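Local structure of glutathione S-transferase (Ceriporiopsis subvermispora, 6J3E) at residues 85-90 with 204-209; 89-94 with 102-107; 23-28 with 214-219. The protein binds glutathione and, as a serine-type glutathione S-transferase, probably catalyses attack of the glutathione thiol on electrophilic substrates. All coordinates share one frame; numbering follows the deposited sequence.

Interaction 1. Residues 85-90 with 204-209; sequences DSAAIA and VSYADI. With EDO (1,2-ethanediol), chain D.
Tyr-206 reaches from the first turn of helix 206-222 across to the first turns of helix 86-96, and its side chain makes every contact between the two segments. CG stands anti to the backbone N (chi1 178°), which carries the ring toward helix 86-96. CB packs on Ile-104 of the connecting loop. Of the ring atoms, CD1 meets the methyl of Ala-90 first, with Tyr-206 CD1 to Ala-90 CB at 3.6 Å, and CE1 has that methyl and the carbonyl oxygen of Ser-86 as its neighbours. On the other flank Tyr-206 CE2 rests 4.0 Å from Ala-87 CB, while CZ passes close to Ala-87 CA. The hydroxyl ends beside Ser-86, whose OG lies 3.1 Å from Tyr-206 OH. Ser-86 OG also forms a 2.6 Å hydrogen bond with O2 of a bound 1,2-ethanediol, and it is hydrogen-bonded to Lys-26 NZ. Asp-85 caps the helix N terminus: Ala-87 N donates to Asp-85 OD1 at 2.9 Å, on the anti side and tilted out of the carboxylate plane. Two small alanines thus let an aromatic ring lie close to the helix that carries Ser-86, a glutathione-binding residue. With tyrosine, lysine and diol all gathered at one hydroxyl, the ethanediol occupies a polar pocket at the glutathione site, and the C-terminal helical domain supplies part of the second shell behind it.

Interaction 2. Residues 89-94 with 102-107; sequences IARYLD and VVIPPE
The carboxylate of Asp-94, near the C-terminal end of helix 86-96, faces the backbone of the loop at Val-103 and Ile-104 and takes one N-H on each oxygen. Val-103 N donates to Asp-94 OD1 at 3.0 Å, almost straight at 172°, and Ile-104 N donates to Asp-94 OD2 at 2.8 Å with a more bent angle of 151°. Both oxygens use their syn lone pairs, so two successive amides grip the group as a fork and fix its rotation. Methyls close in around it: Val-102 CG1 lies 3.6 Å from Asp-94 OD2, and Val-103 CG2 approaches OD1. Lys-34 adds a salt bridge to OD1, a charge that probably stabilises the ionised form. An asparagine here would probably leave one of the two loop amides without an acceptor and weaken the pairing with Lys-34.

One turn earlier, Arg-91 and Ile-104 pack at a slant. The arginine chain runs extended from CG to NE, and CD1 of Ile-104 sits over the centre of one guanidinium face, 3.8 Å from Arg-91 CZ, while also touching Arg-91 CG at 3.7 Å. The guanidinium lies with its face to this methyl and spends its polarity elsewhere, NE forming a salt bridge with Asp-109. One residue before the arginine, Ala-90 CB meets Val-103 CG2 at 4.0 Å, and Ile-104 CD1 lies close by. The chemistry is therefore divided: a charged carboxylate holds the loop by its backbone, while Ile-104 and Val-103 pack their methyls against Arg-91 and Ala-90. This fastens the linker that leads from the thioredoxin-like domain into helix 109-136.

Interaction 3. Residues 23-28 with 214-219; sequences NTWKTR and WVIWVK. With EDO (1,2-ethanediol), chain D.
Apolar packing is led by Trp-25 and Ile-216, which meet where helix 22-34 passes helix 206-222 with 8.9 Å between the short axes, at an angle of 122°. The CG2 methyl of Ile-216 stands over the five-membered ring of Trp-25, 3.8 Å from its centroid and 17° off the normal, a CH-pi contact. Arg-28 CD covers the opposite face, so the indole is sandwiched between aliphatic groups.

A second group joins polar chains to an aromatic one. Lys-26 CE approaches Trp-214 NE1 to 3.2 Å, its chain bending at chi3 (-97°) beside the indole, and Asn-23 ND2 lies 3.7 Å from Trp-214 CZ2.

Hydrogen bonds run not between the helices but into the pocket: Asn-23 ND2 and Lys-26 NZ each donate to O2 of the bound 1,2-ethanediol at 3.2 Å, and Lys-26 NZ is also bonded to Ser-86 OG. Trp-214, touching both side chains, backs the two donors from the C-terminal domain. Asn-23 and Lys-26 bind glutathione, and the whole is the domain interface of a glutathione S-transferase, where the first helix of the thioredoxin-like domain lies against the all-helical domain beside the glutathione site.

How the interactions relate
From the N terminus, helix 22-34, the first helix, pairs with helix 206-222 far along the chain, so interaction 3 closes the longest loop, bridging 185 residues. Inside it, helix 86-96 opens both other contacts. Interaction 2 closes a short loop of seven residues as the linker turns back on the helix it has just left, and interaction 1, starting on the same helix, spans 113 residues to the beginning of helix 206-222. Both are nested within interaction 3. Interactions 1 and 2 join where Tyr-206 N probably bonds to Val-103 O; interactions 1 and 3 meet at the ethanediol. Together they tie two thioredoxin-domain helices and the linker to one C-terminal helix.

Interaction 1. Residues 85-90 with 204-209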
loop_
_atom_site.group_PDB
_atom_site.type_symbol
_atom_site.label_atom_id
_atom_site.label_comp_id
_atom_site.label_asym_id
_atom_site.label_seq_id
_atom_site.Cartn_x
_atom_site.Cartn_y
_atom_site.Cartn_z
ATOM N N ASP A 85 -8.974 -9.885 -14.021
ATOM C CA ASP A 85 -8.455 -9.236 -12.812
ATOM C C ASP A 85 -9.571 -8.428 -12.168
ATOM O O ASP A 85 -10.131 -7.518 -12.795
ATOM C CB ASP A 85 -7.222 -8.354 -13.090
ATOM C CG ASP A 85 -6.600 -7.785 -11.813
ATOM O OD1 ASP A 85 -7.229 -6.915 -11.181
ATOM O OD2 ASP A 85 -5.483 -8.214 -11.431
ATOM N N SER A 86 -9.887 -8.751 -10.909
ATOM C CA SER A 86 -11.063 -8.179 -10.254
ATOM C C SER A 86 -10.999 -6.662 -10.159
ATOM O O SER A 86 -12.045 -6.004 -10.214
ATOM C CB SER A 86 -11.245 -8.784 -8.860
ATOM O OG SER A 86 -10.009 -8.932 -8.186
ATOM N N ALA A 87 -9.801 -6.083 -10.008
ATOM C CA ALA A 87 -9.711 -4.626 -9.970
ATOM C C ALA A 87 -10.087 -4.025 -11.316
ATOM O O ALA A 87 -10.723 -2.971 -11.369
ATOM C CB ALA A 87 -8.311 -4.174 -9.550
ATOM N N ALA A 88 -9.716 -4.685 -12.414
ATOM C CA ALA A 88 -10.098 -4.202 -13.741
ATOM C C ALA A 88 -11.559 -4.485 -14.053
ATOM O O ALA A 88 -12.180 -3.719 -14.788
ATOM C CB ALA A 88 -9.209 -4.832 -14.815
ATOM N N ILE A 89 -12.104 -5.589 -13.535
ATOM C CA ILE A 89 -13.539 -5.841 -13.627
ATOM C C ILE A 89 -14.298 -4.690 -12.982
ATOM O O ILE A 89 -15.274 -4.163 -13.534
ATOM C CB ILE A 89 -13.900 -7.179 -12.950
ATOM C CG1 ILE A 89 -12.984 -8.333 -13.396
ATOM C CG2 ILE A 89 -15.352 -7.531 -13.206
ATOM C CD1 ILE A 89 -13.364 -8.960 -14.631
ATOM N N ALA A 90 -13.853 -4.283 -11.796
ATOM C CA ALA A 90 -14.571 -3.262 -11.057
ATOM C C ALA A 90 -14.596 -1.967 -11.845
ATOM O O ALA A 90 -15.646 -1.318 -11.957
ATOM C CB ALA A 90 -13.933 -3.056 -9.676
ATOM N N VAL A 204 -19.735 2.646 0.234
ATOM C CA VAL A 204 -18.972 1.458 -0.129
ATOM C C VAL A 204 -18.049 1.762 -1.302
ATOM O O VAL A 204 -18.418 2.470 -2.246
ATOM C CB VAL A 204 -19.931 0.310 -0.474
ATOM C CG1 VAL A 204 -19.232 -0.740 -1.324
ATOM C CG2 VAL A 204 -20.468 -0.285 0.784
ATOM N N SER A 205 -16.839 1.219 -1.248
ATOM C CA SER A 205 -15.861 1.369 -2.311
ATOM C C SER A 205 -15.291 -0.003 -2.632
ATOM O O SER A 205 -15.505 -0.971 -1.894
ATOM C CB SER A 205 -14.747 2.327 -1.889
ATOM O OG SER A 205 -14.201 1.882 -0.662
ATOM N N TYR A 206 -14.538 -0.087 -3.735
ATOM C CA TYR A 206 -13.918 -1.373 -4.067
ATOM C C TYR A 206 -12.925 -1.807 -3.002
ATOM O O TYR A 206 -12.659 -3.006 -2.877
ATOM C CB TYR A 206 -13.235 -1.337 -5.451
ATOM C CG TYR A 206 -12.530 -2.639 -5.853
ATOM C CD1 TYR A 206 -13.252 -3.765 -6.255
ATOM C CD2 TYR A 206 -11.145 -2.738 -5.833
ATOM C CE1 TYR A 206 -12.599 -4.962 -6.620
ATOM C CE2 TYR A 206 -10.484 -3.939 -6.182
ATOM C CZ TYR A 206 -11.216 -5.033 -6.580
ATOM O OH TYR A 206 -10.557 -6.200 -6.907
ATOM N N ALA A 207 -12.400 -0.868 -2.202
ATOM C CA ALA A 207 -11.433 -1.249 -1.172
ATOM C C ALA A 207 -12.099 -2.071 -0.076
ATOM O O ALA A 207 -11.501 -3.016 0.452
ATOM C CB ALA A 207 -10.749 -0.010 -0.590
ATOM N N ASP A 208 -13.336 -1.715 0.271
ATOM C CA ASP A 208 -14.142 -2.507 1.186
ATOM C C ASP A 208 -14.429 -3.874 0.602
ATOM O O ASP A 208 -14.382 -4.884 1.312
ATOM C CB ASP A 208 -15.465 -1.789 1.479
ATOM C CG ASP A 208 -15.281 -0.313 1.769
ATOM O OD1 ASP A 208 -14.417 0.045 2.610
ATOM O OD2 ASP A 208 -15.999 0.495 1.137
ATOM N N ILE A 209 -14.769 -3.913 -0.686
ATOM C CA ILE A 209 -15.086 -5.174 -1.340
ATOM C C ILE A 209 -13.867 -6.071 -1.329
ATOM O O ILE A 209 -13.971 -7.285 -1.117
ATOM C CB ILE A 209 -15.604 -4.909 -2.767
ATOM C CG1 ILE A 209 -16.894 -4.104 -2.704
ATOM C CG2 ILE A 209 -15.817 -6.213 -3.535
ATOM C CD1 ILE A 209 -17.401 -3.639 -4.047
HETATM C C1 EDO D . -7.308 -11.758 -10.412
HETATM O O1 EDO D . -6.387 -12.736 -9.903
HETATM C C2 EDO D . -7.384 -10.591 -9.439
HETATM O O2 EDO D . -8.376 -10.874 -8.452
#

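Interaction 2. Residues 89-94 with 102-107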
loop_
_atom_site.group_PDB
_atom_site.type_symbol
_atom_site.label_atom_id
_atom_site.label_comp_id
_atom_site.label_asym_id
_atom_site.label_seq_id
_atom_site.Cartn_x
_atom_site.Cartn_y
_atom_site.Cartn_z
ATOM N N ILE A 89 -12.104 -5.589 -13.535
ATOM C CA ILE A 89 -13.539 -5.841 -13.627
ATOM C C ILE A 89 -14.298 -4.690 -12.982
ATOM O O ILE A 89 -15.274 -4.163 -13.534
ATOM C CB ILE A 89 -13.900 -7.179 -12.950
ATOM C CG1 ILE A 89 -12.984 -8.333 -13.396
ATOM C CG2 ILE A 89 -15.352 -7.531 -13.206
ATOM C CD1 ILE A 89 -13.364 -8.960 -14.631
ATOM N N ALA A 90 -13.853 -4.283 -11.796
ATOM C CA ALA A 90 -14.571 -3.262 -11.057
ATOM C C ALA A 90 -14.596 -1.967 -11.845
ATOM O O ALA A 90 -15.646 -1.318 -11.957
ATOM C CB ALA A 90 -13.933 -3.056 -9.676
ATOM N N ARG A 91 -13.450 -1.586 -12.424
ATOM C CA ARG A 91 -13.403 -0.337 -13.180
ATOM C C ARG A 91 -14.260 -0.431 -14.422
ATOM O O ARG A 91 -14.960 0.527 -14.769
ATOM C CB ARG A 91 -11.969 0.023 -13.562
ATOM C CG ARG A 91 -11.087 0.292 -12.352
ATOM C CD ARG A 91 -9.670 0.655 -12.744
ATOM N NE ARG A 91 -8.942 1.241 -11.636
ATOM C CZ ARG A 91 -8.393 0.535 -10.669
ATOM N NH1 ARG A 91 -7.735 1.168 -9.698
ATOM N NH2 ARG A 91 -8.490 -0.813 -10.645
ATOM N N TYR A 92 -14.198 -1.574 -15.111
ATOM C CA TYR A 92 -15.042 -1.763 -16.277
ATOM C C TYR A 92 -16.509 -1.663 -15.899
ATOM O O TYR A 92 -17.298 -1.030 -16.605
ATOM C CB TYR A 92 -14.751 -3.107 -16.921
ATOM C CG TYR A 92 -15.803 -3.470 -17.924
ATOM C CD1 TYR A 92 -15.695 -3.045 -19.250
ATOM C CD2 TYR A 92 -16.920 -4.223 -17.549
ATOM C CE1 TYR A 92 -16.659 -3.369 -20.177
ATOM C CE2 TYR A 92 -17.893 -4.548 -18.467
ATOM C CZ TYR A 92 -17.753 -4.120 -19.780
ATOM O OH TYR A 92 -18.725 -4.441 -20.681
ATOM N N LEU A 93 -16.901 -2.305 -14.803
ATOM C CA LEU A 93 -18.296 -2.231 -14.387
ATOM C C LEU A 93 -18.708 -0.797 -14.040
ATOM O O LEU A 93 -19.826 -0.374 -14.370
ATOM C CB LEU A 93 -18.530 -3.174 -13.211
ATOM C CG LEU A 93 -18.311 -4.633 -13.596
ATOM C CD1 LEU A 93 -18.569 -5.546 -12.413
ATOM C CD2 LEU A 93 -19.188 -4.980 -14.791
ATOM N N ASP A 94 -17.822 -0.038 -13.366
ATOM C CA ASP A 94 -18.074 1.386 -13.114
ATOM C C ASP A 94 -18.354 2.121 -14.419
ATOM O O ASP A 94 -19.309 2.893 -14.524
ATOM C CB ASP A 94 -16.868 2.048 -12.422
ATOM C CG ASP A 94 -16.932 2.020 -10.892
ATOM O OD1 ASP A 94 -17.871 1.425 -10.314
ATOM O OD2 ASP A 94 -15.998 2.593 -10.262
ATOM N N VAL A 102 -21.227 3.373 -7.822
ATOM C CA VAL A 102 -19.802 3.434 -8.133
ATOM C C VAL A 102 -18.989 2.787 -7.021
ATOM O O VAL A 102 -19.256 3.005 -5.828
ATOM C CB VAL A 102 -19.380 4.896 -8.343
ATOM C CG1 VAL A 102 -17.869 5.021 -8.365
ATOM C CG2 VAL A 102 -19.980 5.440 -9.636
ATOM N N VAL A 103 -17.987 1.980 -7.395
ATOM C CA VAL A 103 -17.090 1.396 -6.404
ATOM C C VAL A 103 -15.684 1.989 -6.439
ATOM O O VAL A 103 -14.978 1.906 -5.425
ATOM C CB VAL A 103 -17.020 -0.143 -6.510
ATOM C CG1 VAL A 103 -18.394 -0.759 -6.287
ATOM C CG2 VAL A 103 -16.405 -0.588 -7.816
ATOM N N ILE A 104 -15.258 2.601 -7.537
ATOM C CA ILE A 104 -13.964 3.286 -7.527
ATOM C C ILE A 104 -14.150 4.724 -7.990
ATOM O O ILE A 104 -13.838 5.036 -9.146
ATOM C CB ILE A 104 -12.923 2.563 -8.402
ATOM C CG1 ILE A 104 -12.747 1.112 -7.935
ATOM C CG2 ILE A 104 -11.577 3.311 -8.386
ATOM C CD1 ILE A 104 -11.634 0.365 -8.651
ATOM N N PRO A 105 -14.635 5.625 -7.136
ATOM C CA PRO A 105 -14.802 7.029 -7.541
ATOM C C PRO A 105 -13.504 7.581 -8.100
ATOM O O PRO A 105 -12.420 7.269 -7.584
ATOM C CB PRO A 105 -15.207 7.743 -6.239
ATOM C CG PRO A 105 -15.070 6.746 -5.162
ATOM C CD PRO A 105 -15.084 5.388 -5.760
ATOM N N PRO A 106 -13.575 8.379 -9.170
ATOM C CA PRO A 106 -12.355 8.683 -9.944
ATOM C C PRO A 106 -11.238 9.332 -9.145
ATOM O O PRO A 106 -10.065 9.051 -9.416
ATOM C CB PRO A 106 -12.874 9.621 -11.046
ATOM C CG PRO A 106 -14.274 9.219 -11.225
ATOM C CD PRO A 106 -14.793 8.815 -9.866
ATOM N N GLU A 107 -11.560 10.211 -8.190
ATOM C CA GLU A 107 -10.513 10.837 -7.394
ATOM C C GLU A 107 -9.773 9.831 -6.523
ATOM O O GLU A 107 -8.690 10.151 -6.022
ATOM C CB GLU A 107 -11.098 11.935 -6.508
ATOM C CG GLU A 107 -11.395 13.227 -7.224
ATOM C CD GLU A 107 -11.726 14.378 -6.272
ATOM O OE1 GLU A 107 -11.495 14.244 -5.048
ATOM O OE2 GLU A 107 -12.215 15.421 -6.761
#

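Interaction 3. Residues 23-28 with 214-219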
loop_
_atom_site.group_PDB
_atom_site.type_symbol
_atom_site.label_atom_id
_atom_site.label_comp_id
_atom_site.label_asym_id
_atom_site.label_seq_id
_atom_site.Cartn_x
_atom_site.Cartn_y
_atom_site.Cartn_z
ATOM N N ASN A 23 -10.257 -14.160 -4.936
ATOM C CA ASN A 23 -10.215 -13.290 -6.105
ATOM C C ASN A 23 -11.577 -13.198 -6.776
ATOM O O ASN A 23 -12.002 -12.108 -7.179
ATOM C CB ASN A 23 -9.164 -13.792 -7.096
ATOM C CG ASN A 23 -7.810 -13.964 -6.454
ATOM O OD1 ASN A 23 -7.462 -15.051 -6.004
ATOM N ND2 ASN A 23 -7.046 -12.888 -6.387
ATOM N N THR A 24 -12.285 -14.317 -6.913
ATOM C CA THR A 24 -13.567 -14.232 -7.607
ATOM C C THR A 24 -14.659 -13.642 -6.721
ATOM O O THR A 24 -15.596 -13.025 -7.235
ATOM C CB THR A 24 -14.003 -15.604 -8.131
ATOM O OG1 THR A 24 -14.297 -16.477 -7.033
ATOM C CG2 THR A 24 -12.901 -16.222 -8.994
ATOM N N TRP A 25 -14.572 -13.803 -5.406
ATOM C CA TRP A 25 -15.601 -13.199 -4.575
ATOM C C TRP A 25 -15.532 -11.680 -4.628
ATOM O O TRP A 25 -16.568 -11.007 -4.524
ATOM C CB TRP A 25 -15.486 -13.673 -3.140
ATOM C CG TRP A 25 -16.443 -14.750 -2.799
ATOM C CD1 TRP A 25 -16.157 -16.069 -2.612
ATOM C CD2 TRP A 25 -17.851 -14.608 -2.585
ATOM N NE1 TRP A 25 -17.304 -16.764 -2.299
ATOM C CE2 TRP A 25 -18.357 -15.888 -2.269
ATOM C CE3 TRP A 25 -18.737 -13.524 -2.635
ATOM C CZ2 TRP A 25 -19.704 -16.116 -2.003
ATOM C CZ3 TRP A 25 -20.081 -13.749 -2.369
ATOM C CH2 TRP A 25 -20.550 -15.040 -2.064
ATOM N N LYS A 26 -14.330 -11.123 -4.797
ATOM C CA LYS A 26 -14.234 -9.690 -5.029
ATOM C C LYS A 26 -15.152 -9.300 -6.175
ATOM O O LYS A 26 -15.959 -8.374 -6.053
ATOM C CB LYS A 26 -12.786 -9.286 -5.316
ATOM C CG LYS A 26 -11.856 -9.352 -4.103
ATOM C CD LYS A 26 -10.480 -8.742 -4.401
ATOM C CE LYS A 26 -9.488 -9.801 -4.775
ATOM N NZ LYS A 26 -8.366 -9.332 -5.607
ATOM N N THR A 27 -15.106 -10.061 -7.269
ATOM C CA THR A 27 -15.930 -9.735 -8.434
ATOM C C THR A 27 -17.387 -10.149 -8.237
ATOM O O THR A 27 -18.298 -9.448 -8.699
ATOM C CB THR A 27 -15.322 -10.370 -9.687
ATOM O OG1 THR A 27 -14.116 -9.670 -10.005
ATOM C CG2 THR A 27 -16.266 -10.284 -10.892
ATOM N N ARG A 28 -17.635 -11.260 -7.540
ATOM C CA ARG A 28 -19.009 -11.616 -7.206
ATOM C C ARG A 28 -19.639 -10.543 -6.321
ATOM O O ARG A 28 -20.733 -10.043 -6.613
ATOM C CB ARG A 28 -19.060 -12.989 -6.527
ATOM C CG ARG A 28 -20.481 -13.479 -6.241
ATOM C CD ARG A 28 -20.531 -14.892 -5.657
ATOM N NE ARG A 28 -20.029 -15.908 -6.576
ATOM C CZ ARG A 28 -20.733 -16.448 -7.573
ATOM N NH1 ARG A 28 -21.981 -16.067 -7.812
ATOM N NH2 ARG A 28 -20.180 -17.377 -8.342
ATOM N N TRP A 214 -11.465 -11.376 0.645
ATOM C CA TRP A 214 -10.492 -12.290 1.212
ATOM C C TRP A 214 -10.976 -12.842 2.544
ATOM O O TRP A 214 -10.679 -13.995 2.870
ATOM C CB TRP A 214 -9.131 -11.593 1.338
ATOM C CG TRP A 214 -8.497 -11.351 0.003
ATOM C CD1 TRP A 214 -8.772 -10.319 -0.866
ATOM C CD2 TRP A 214 -7.505 -12.161 -0.643
ATOM N NE1 TRP A 214 -8.014 -10.445 -2.008
ATOM C CE2 TRP A 214 -7.229 -11.565 -1.901
ATOM C CE3 TRP A 214 -6.829 -13.331 -0.291
ATOM C CZ2 TRP A 214 -6.298 -12.105 -2.802
ATOM C CZ3 TRP A 214 -5.907 -13.861 -1.181
ATOM C CH2 TRP A 214 -5.651 -13.248 -2.427
ATOM N N VAL A 215 -11.752 -12.062 3.301
ATOM C CA VAL A 215 -12.213 -12.539 4.599
ATOM C C VAL A 215 -13.250 -13.637 4.424
ATOM O O VAL A 215 -13.226 -14.641 5.145
ATOM C CB VAL A 215 -12.746 -11.375 5.454
ATOM C CG1 VAL A 215 -13.414 -11.898 6.720
ATOM C CG2 VAL A 215 -11.614 -10.472 5.830
ATOM N N ILE A 216 -14.150 -13.491 3.446
ATOM C CA ILE A 216 -15.161 -14.529 3.236
ATOM C C ILE A 216 -14.501 -15.827 2.784
ATOM O O ILE A 216 -14.988 -16.925 3.088
ATOM C CB ILE A 216 -16.256 -14.055 2.252
ATOM C CG1 ILE A 216 -17.542 -14.831 2.493
ATOM C CG2 ILE A 216 -15.851 -14.234 0.790
ATOM C CD1 ILE A 216 -18.039 -14.725 3.898
ATOM N N TRP A 217 -13.368 -15.722 2.084
ATOM C CA TRP A 217 -12.564 -16.895 1.751
ATOM C C TRP A 217 -12.104 -17.605 3.011
ATOM O O TRP A 217 -12.194 -18.835 3.122
ATOM C CB TRP A 217 -11.362 -16.459 0.902
ATOM C CG TRP A 217 -10.343 -17.516 0.557
ATOM C CD1 TRP A 217 -10.582 -18.810 0.162
ATOM C CD2 TRP A 217 -8.916 -17.362 0.575
ATOM N NE1 TRP A 217 -9.398 -19.450 -0.084
ATOM C CE2 TRP A 217 -8.360 -18.591 0.162
ATOM C CE3 TRP A 217 -8.055 -16.296 0.882
ATOM C CZ2 TRP A 217 -6.986 -18.785 0.051
ATOM C CZ3 TRP A 217 -6.694 -16.494 0.783
ATOM C CH2 TRP A 217 -6.170 -17.728 0.362
ATOM N N VAL A 218 -11.585 -16.840 3.970
ATOM C CA VAL A 218 -11.127 -17.431 5.223
ATOM C C VAL A 218 -12.293 -18.062 5.957
ATOM O O VAL A 218 -12.174 -19.156 6.524
ATOM C CB VAL A 218 -10.429 -16.362 6.080
ATOM C CG1 VAL A 218 -10.128 -16.900 7.465
ATOM C CG2 VAL A 218 -9.163 -15.885 5.394
ATOM N N LYS A 219 -13.445 -17.384 5.948
ATOM C CA LYS A 219 -14.587 -17.870 6.708
ATOM C C LYS A 219 -15.140 -19.138 6.091
ATOM O O LYS A 219 -15.416 -20.112 6.802
ATOM C CB LYS A 219 -15.680 -16.805 6.789
ATOM C CG LYS A 219 -16.929 -17.269 7.541
ATOM C CD LYS A 219 -18.017 -16.185 7.581
ATOM C CE LYS A 219 -19.186 -16.576 8.476
ATOM N NZ LYS A 219 -20.173 -15.485 8.631
HETATM C C1 EDO D . -7.308 -11.758 -10.412
HETATM O O1 EDO D . -6.387 -12.736 -9.903
HETATM C C2 EDO D . -7.384 -10.591 -9.439
HETATM O O2 EDO D . -8.376 -10.874 -8.452
#